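Local structure of serpin (Taeniopygia guttata, 5HGC) at residues A110-F115 / S304-G308; T165-S171 / L312-V318. The protein probably inhibits serine proteases and binds cortisol. All coordinates share one frame; numbering follows the deposited sequence.

Contact 1 (A110-F115 / S304-G308); sequences ALLRKF and SGITG. Unlike the reference sequence in segment 110-115: Ala-110 (reference Lys).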
loop_
_atom_site.group_PDB
_atom_site.type_symbol
_atom_site.label_atom_id
_atom_site.label_comp_id
_atom_site.label_asym_id
_atom_site.label_seq_id
_atom_site.Cartn_x
_atom_site.Cartn_y
_atom_site.Cartn_z
ATOM N N ALA A 110 5.930 6.375 -29.977
ATOM C CA ALA A 110 5.178 7.644 -29.982
ATOM C C ALA A 110 4.399 7.768 -28.684
ATOM O O ALA A 110 4.030 6.756 -28.088
ATOM C CB ALA A 110 4.220 7.663 -31.167
ATOM N N LEU A 111 4.130 9.004 -28.269
ATOM C CA LEU A 111 3.100 9.274 -27.258
ATOM C C LEU A 111 1.981 10.236 -27.698
ATOM O O LEU A 111 2.238 11.260 -28.379
ATOM C CB LEU A 111 3.747 9.686 -25.957
ATOM C CG LEU A 111 3.751 8.422 -25.129
ATOM C CD1 LEU A 111 5.154 8.025 -24.762
ATOM C CD2 LEU A 111 2.844 8.661 -23.932
ATOM N N LEU A 112 0.753 9.882 -27.362
ATOM C CA LEU A 112 -0.359 10.710 -27.688
ATOM C C LEU A 112 -0.527 11.798 -26.614
ATOM O O LEU A 112 -0.524 11.512 -25.397
ATOM C CB LEU A 112 -1.618 9.877 -27.786
ATOM C CG LEU A 112 -1.960 9.060 -29.016
ATOM C CD1 LEU A 112 -3.294 8.370 -28.812
ATOM C CD2 LEU A 112 -2.054 9.901 -30.267
ATOM N N ARG A 113 -0.718 13.028 -27.069
ATOM C CA ARG A 113 -1.072 14.103 -26.199
ATOM C C ARG A 113 -2.317 13.793 -25.363
ATOM O O ARG A 113 -2.383 14.185 -24.173
ATOM C CB ARG A 113 -1.320 15.370 -27.015
ATOM C CG ARG A 113 -1.864 16.559 -26.204
ATOM C CD ARG A 113 -0.855 17.037 -25.151
ATOM N NE ARG A 113 0.324 17.619 -25.781
ATOM C CZ ARG A 113 1.507 17.850 -25.181
ATOM N NH1 ARG A 113 1.695 17.547 -23.899
ATOM N NH2 ARG A 113 2.522 18.385 -25.900
ATOM N N LYS A 114 -3.280 13.071 -25.968
ATOM C CA LYS A 114 -4.557 12.802 -25.328
ATOM C C LYS A 114 -4.262 11.971 -24.072
ATOM O O LYS A 114 -4.745 12.291 -22.994
ATOM C CB LYS A 114 -5.444 12.052 -26.304
ATOM C CG LYS A 114 -6.548 11.186 -25.716
ATOM C CD LYS A 114 -7.080 10.307 -26.838
ATOM C CE LYS A 114 -8.389 9.599 -26.470
ATOM N NZ LYS A 114 -9.508 10.579 -26.226
ATOM N N PHE A 115 -3.407 10.948 -24.202
ATOM C CA PHE A 115 -3.094 10.122 -23.044
ATOM C C PHE A 115 -2.291 10.906 -21.980
ATOM O O PHE A 115 -2.580 10.831 -20.768
ATOM C CB PHE A 115 -2.336 8.860 -23.431
ATOM C CG PHE A 115 -1.944 8.043 -22.249
ATOM C CD1 PHE A 115 -2.874 7.303 -21.589
ATOM C CD2 PHE A 115 -0.666 8.082 -21.753
ATOM C CE1 PHE A 115 -2.538 6.579 -20.465
ATOM C CE2 PHE A 115 -0.317 7.349 -20.620
ATOM C CZ PHE A 115 -1.253 6.565 -19.985
ATOM N N SER A 304 -3.301 1.261 -27.484
ATOM C CA SER A 304 -3.303 2.178 -28.620
ATOM C C SER A 304 -3.712 3.581 -28.202
ATOM O O SER A 304 -3.327 4.541 -28.869
ATOM C CB SER A 304 -4.160 1.661 -29.781
ATOM O OG SER A 304 -5.535 1.601 -29.424
ATOM N N GLY A 305 -4.454 3.689 -27.086
ATOM C CA GLY A 305 -4.745 4.945 -26.428
ATOM C C GLY A 305 -3.530 5.663 -25.896
ATOM O O GLY A 305 -3.617 6.873 -25.604
ATOM N N ILE A 306 -2.391 4.964 -25.774
ATOM C CA ILE A 306 -1.106 5.622 -25.317
ATOM C C ILE A 306 -0.252 6.134 -26.477
ATOM O O ILE A 306 0.168 7.286 -26.489
ATOM C CB ILE A 306 -0.291 4.728 -24.320
ATOM C CG1 ILE A 306 -1.195 4.356 -23.089
ATOM C CG2 ILE A 306 1.017 5.387 -23.867
ATOM C CD1 ILE A 306 -0.612 3.323 -22.146
ATOM N N THR A 307 -0.016 5.274 -27.469
ATOM C CA THR A 307 0.960 5.556 -28.541
ATOM C C THR A 307 0.237 5.902 -29.841
ATOM O O THR A 307 0.843 6.432 -30.753
ATOM C CB THR A 307 1.863 4.326 -28.827
ATOM O OG1 THR A 307 1.042 3.268 -29.324
ATOM C CG2 THR A 307 2.516 3.853 -27.606
ATOM N N GLY A 308 -1.069 5.634 -29.901
ATOM C CA GLY A 308 -1.801 5.648 -31.162
ATOM C C GLY A 308 -1.637 4.425 -32.067
ATOM O O GLY A 308 -2.231 4.399 -33.147
#

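Contact 2 (T165-S171 / L312-V318); sequences TVMLLAS and LKVSKVV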
loop_
_atom_site.group_PDB
_atom_site.type_symbol
_atom_site.label_atom_id
_atom_site.label_comp_id
_atom_site.label_asym_id
_atom_site.label_seq_id
_atom_site.Cartn_x
_atom_site.Cartn_y
_atom_site.Cartn_z
ATOM N N THR A 165 13.542 -2.817 -22.972
ATOM C CA THR A 165 12.362 -2.402 -22.211
ATOM C C THR A 165 11.568 -1.485 -23.096
ATOM O O THR A 165 12.082 -0.560 -23.688
ATOM C CB THR A 165 12.747 -1.681 -20.911
ATOM O OG1 THR A 165 13.496 -2.576 -20.090
ATOM C CG2 THR A 165 11.531 -1.248 -20.128
ATOM N N VAL A 166 10.298 -1.779 -23.208
ATOM C CA VAL A 166 9.425 -0.907 -23.954
ATOM C C VAL A 166 8.913 0.186 -22.985
ATOM O O VAL A 166 9.111 1.380 -23.226
ATOM C CB VAL A 166 8.336 -1.757 -24.633
ATOM C CG1 VAL A 166 7.254 -0.902 -25.234
ATOM C CG2 VAL A 166 8.955 -2.606 -25.745
ATOM N N MET A 167 8.299 -0.242 -21.868
ATOM C CA MET A 167 7.739 0.666 -20.840
ATOM C C MET A 167 7.902 0.091 -19.435
ATOM O O MET A 167 7.592 -1.084 -19.183
ATOM C CB MET A 167 6.264 0.960 -21.137
ATOM C CG MET A 167 5.531 1.629 -20.004
ATOM S SD MET A 167 3.929 2.272 -20.492
ATOM C CE MET A 167 3.040 0.775 -20.858
ATOM N N LEU A 168 8.441 0.922 -18.560
ATOM C CA LEU A 168 8.477 0.721 -17.141
ATOM C C LEU A 168 7.340 1.529 -16.466
ATOM O O LEU A 168 7.289 2.750 -16.577
ATOM C CB LEU A 168 9.847 1.190 -16.617
ATOM C CG LEU A 168 9.989 1.180 -15.087
ATOM C CD1 LEU A 168 9.843 -0.235 -14.520
ATOM C CD2 LEU A 168 11.282 1.793 -14.597
ATOM N N LEU A 169 6.416 0.860 -15.783
ATOM C CA LEU A 169 5.430 1.567 -14.916
ATOM C C LEU A 169 5.973 1.559 -13.518
ATOM O O LEU A 169 6.174 0.490 -12.954
ATOM C CB LEU A 169 4.067 0.886 -14.960
ATOM C CG LEU A 169 2.931 1.420 -14.085
ATOM C CD1 LEU A 169 2.511 2.854 -14.392
ATOM C CD2 LEU A 169 1.754 0.477 -14.287
ATOM N N ALA A 170 6.267 2.733 -12.981
ATOM C CA ALA A 170 6.710 2.857 -11.584
ATOM C C ALA A 170 5.577 3.407 -10.631
ATOM O O ALA A 170 5.007 4.481 -10.918
ATOM C CB ALA A 170 7.933 3.748 -11.503
ATOM N N SER A 171 5.231 2.686 -9.536
ATOM C CA SER A 171 4.532 3.366 -8.422
ATOM C C SER A 171 5.320 3.276 -7.146
ATOM O O SER A 171 5.876 2.220 -6.791
ATOM C CB SER A 171 3.078 2.954 -8.216
ATOM O OG SER A 171 3.074 1.631 -7.735
ATOM N N LEU A 312 2.600 -1.230 -28.070
ATOM C CA LEU A 312 3.148 -1.029 -26.716
ATOM C C LEU A 312 2.674 -2.130 -25.791
ATOM O O LEU A 312 1.615 -2.698 -25.997
ATOM C CB LEU A 312 2.770 0.367 -26.182
ATOM C CG LEU A 312 3.103 0.723 -24.728
ATOM C CD1 LEU A 312 4.577 1.025 -24.462
ATOM C CD2 LEU A 312 2.302 1.903 -24.295
ATOM N N LYS A 313 3.468 -2.446 -24.779
ATOM C CA LYS A 313 3.076 -3.394 -23.736
ATOM C C LYS A 313 3.867 -3.008 -22.501
ATOM O O LYS A 313 4.865 -2.266 -22.587
ATOM C CB LYS A 313 3.413 -4.843 -24.143
ATOM C CG LYS A 313 4.918 -5.140 -24.092
ATOM C CD LYS A 313 5.213 -6.560 -24.543
ATOM C CE LYS A 313 6.717 -6.712 -24.770
ATOM N NZ LYS A 313 7.007 -7.788 -25.761
ATOM N N VAL A 314 3.457 -3.509 -21.343
ATOM C CA VAL A 314 4.139 -3.118 -20.122
ATOM C C VAL A 314 5.239 -4.111 -19.952
ATOM O O VAL A 314 4.956 -5.274 -19.787
ATOM C CB VAL A 314 3.171 -3.075 -18.911
ATOM C CG1 VAL A 314 3.882 -2.662 -17.633
ATOM C CG2 VAL A 314 2.035 -2.121 -19.227
ATOM N N SER A 315 6.485 -3.655 -20.015
ATOM C CA SER A 315 7.631 -4.555 -19.871
ATOM C C SER A 315 7.845 -4.939 -18.398
ATOM O O SER A 315 8.100 -6.080 -18.084
ATOM C CB SER A 315 8.930 -3.949 -20.451
ATOM O OG SER A 315 8.830 -3.703 -21.832
ATOM N N LYS A 316 7.715 -3.966 -17.511
ATOM C CA LYS A 316 8.109 -4.088 -16.129
ATOM C C LYS A 316 7.230 -3.059 -15.387
ATOM O O LYS A 316 7.038 -1.937 -15.885
ATOM C CB LYS A 316 9.580 -3.742 -16.031
ATOM C CG LYS A 316 10.420 -4.807 -15.365
ATOM C CD LYS A 316 11.611 -4.205 -14.580
ATOM C CE LYS A 316 12.442 -5.285 -13.860
ATOM N NZ LYS A 316 13.376 -4.776 -12.832
ATOM N N VAL A 317 6.626 -3.481 -14.266
ATOM C CA VAL A 317 5.983 -2.592 -13.277
ATOM C C VAL A 317 6.625 -2.850 -11.958
ATOM O O VAL A 317 6.548 -3.956 -11.439
ATOM C CB VAL A 317 4.451 -2.698 -13.213
ATOM C CG1 VAL A 317 3.952 -4.127 -13.328
ATOM C CG2 VAL A 317 3.878 -1.991 -11.976
ATOM N N VAL A 318 7.336 -1.842 -11.466
ATOM C CA VAL A 318 7.956 -1.843 -10.140
ATOM C C VAL A 318 7.123 -1.026 -9.173
ATOM O O VAL A 318 6.768 0.112 -9.487
ATOM C CB VAL A 318 9.385 -1.297 -10.164
ATOM C CG1 VAL A 318 10.037 -1.507 -8.799
ATOM C CG2 VAL A 318 10.172 -2.094 -11.196
#

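Contact 1 (A110-F115 / S304-G308)
Leu-112 N donates a backbone hydrogen bond to Ile-306 O at 2.8 Å. It is the one hydrogen bond between the two segments. The N-H points almost straight at the oxygen (162°). Leu-112 is the N-cap residue of helix 113-123, and its bond ties the start of that helix to the short helix 304-307. A CA-H...O contact runs the other way, with Thr-307 CA at 3.3 Å from Ala-110 O. Ala-110 differs from the reference sequence, which has lysine.

The main apolar contact is a CH-pi interaction. Ile-306 CG1 sits over one face of the Phe-115 ring, 3.6 Å from its centroid and only 7° off the normal. Phe-115 CG is anti to the backbone N (chi1 177°), which lays the ring alongside Ile-306. Ile-306 CG2 lies between Phe-115 CD2 and Leu-111 CD2, at 3.8 and 3.7 Å. The ring also packs on Met-48 and Leu-51 of helix 39-52.

Leu-112 lies across the end of helix 304-307. Its CD1 is 3.6 Å from Gly-305 O, and its CG lies equally near Gly-308 N. Gly-308 has a positive phi, and a side chain there would point at Leu-112 CD2. Thr-307 OG1 turns to Asp-311 and Ser-309, while its CG2 lies 3.3 Å from Ala-110 O.

One backbone hydrogen bond holds Leu-112 against Ile-306, and no salt bridge joins the segments. The rest of the contact is largely apolar, which suggests that it depends on close fit.

Contact 2 (T165-S171 / L312-V318)
Ser-315 OG accepts the N-H of Val-166 at 2.8 Å, a nearly straight bond (160°). Ser-315 N in turn donates to Met-167 O at 2.9 Å, in the carbonyl plane. The same oxygen takes a weak second bond from Lys-316 N. Regular parallel pairing follows. Leu-169 N reaches Lys-316 O (2.9 Å), Val-318 N reaches Leu-169 O (3.0 Å), and Ser-171 N reaches Val-318 O. Ser-171 OG bonds His-319.

Packing lies on both faces. Leu-169 and Val-317 lie side by side and rest on Phe-46 of helix 39-52. On the other face Leu-168 CD1 meets Val-318 CG2 at 3.8 Å. At the start of its strand, Met-167 bends at chi3 (66°), which brings CE to Val-314 CG2 (3.5 Å) and to Leu-312 CD2 (3.7 Å). Leu-312 CD1 touches Val-166 CG1 at 3.4 Å. With an alanine here in place of Leu-312, a gap is likely to open beside Val-166 CG1, and Met-167 CE would probably keep Val-314 but lose its neighbour on the Leu-312 side.

Strands 167-176 and 316-325 belong to the central beta-sheet of the serpin fold. In inhibitory serpins the cleaved reactive loop inserts between these two strands. Their direct pairing here is consistent with a loop that has not been inserted.

Contact 2 is buried, while contact 1 lies further out, its centre about 28 Å from the centre of the chain, against about 19 Å for contact 2, and has exposed residues at its margin. Contact 1 joins two helix ends by a single hydrogen bond and a ring face. Contact 2 joins two strands by a series of backbone bonds, with side chains on both faces. They meet through Leu-312, whose CD2 is 3.7 Å from Ile-306 CG2 and whose CB touches Thr-307 CG2. Helix 304-307 leads along the chain into strand 316-325. Both contacts also pack on helix 39-52 and on strand 100-106, so they share a framework at one end of the molecule.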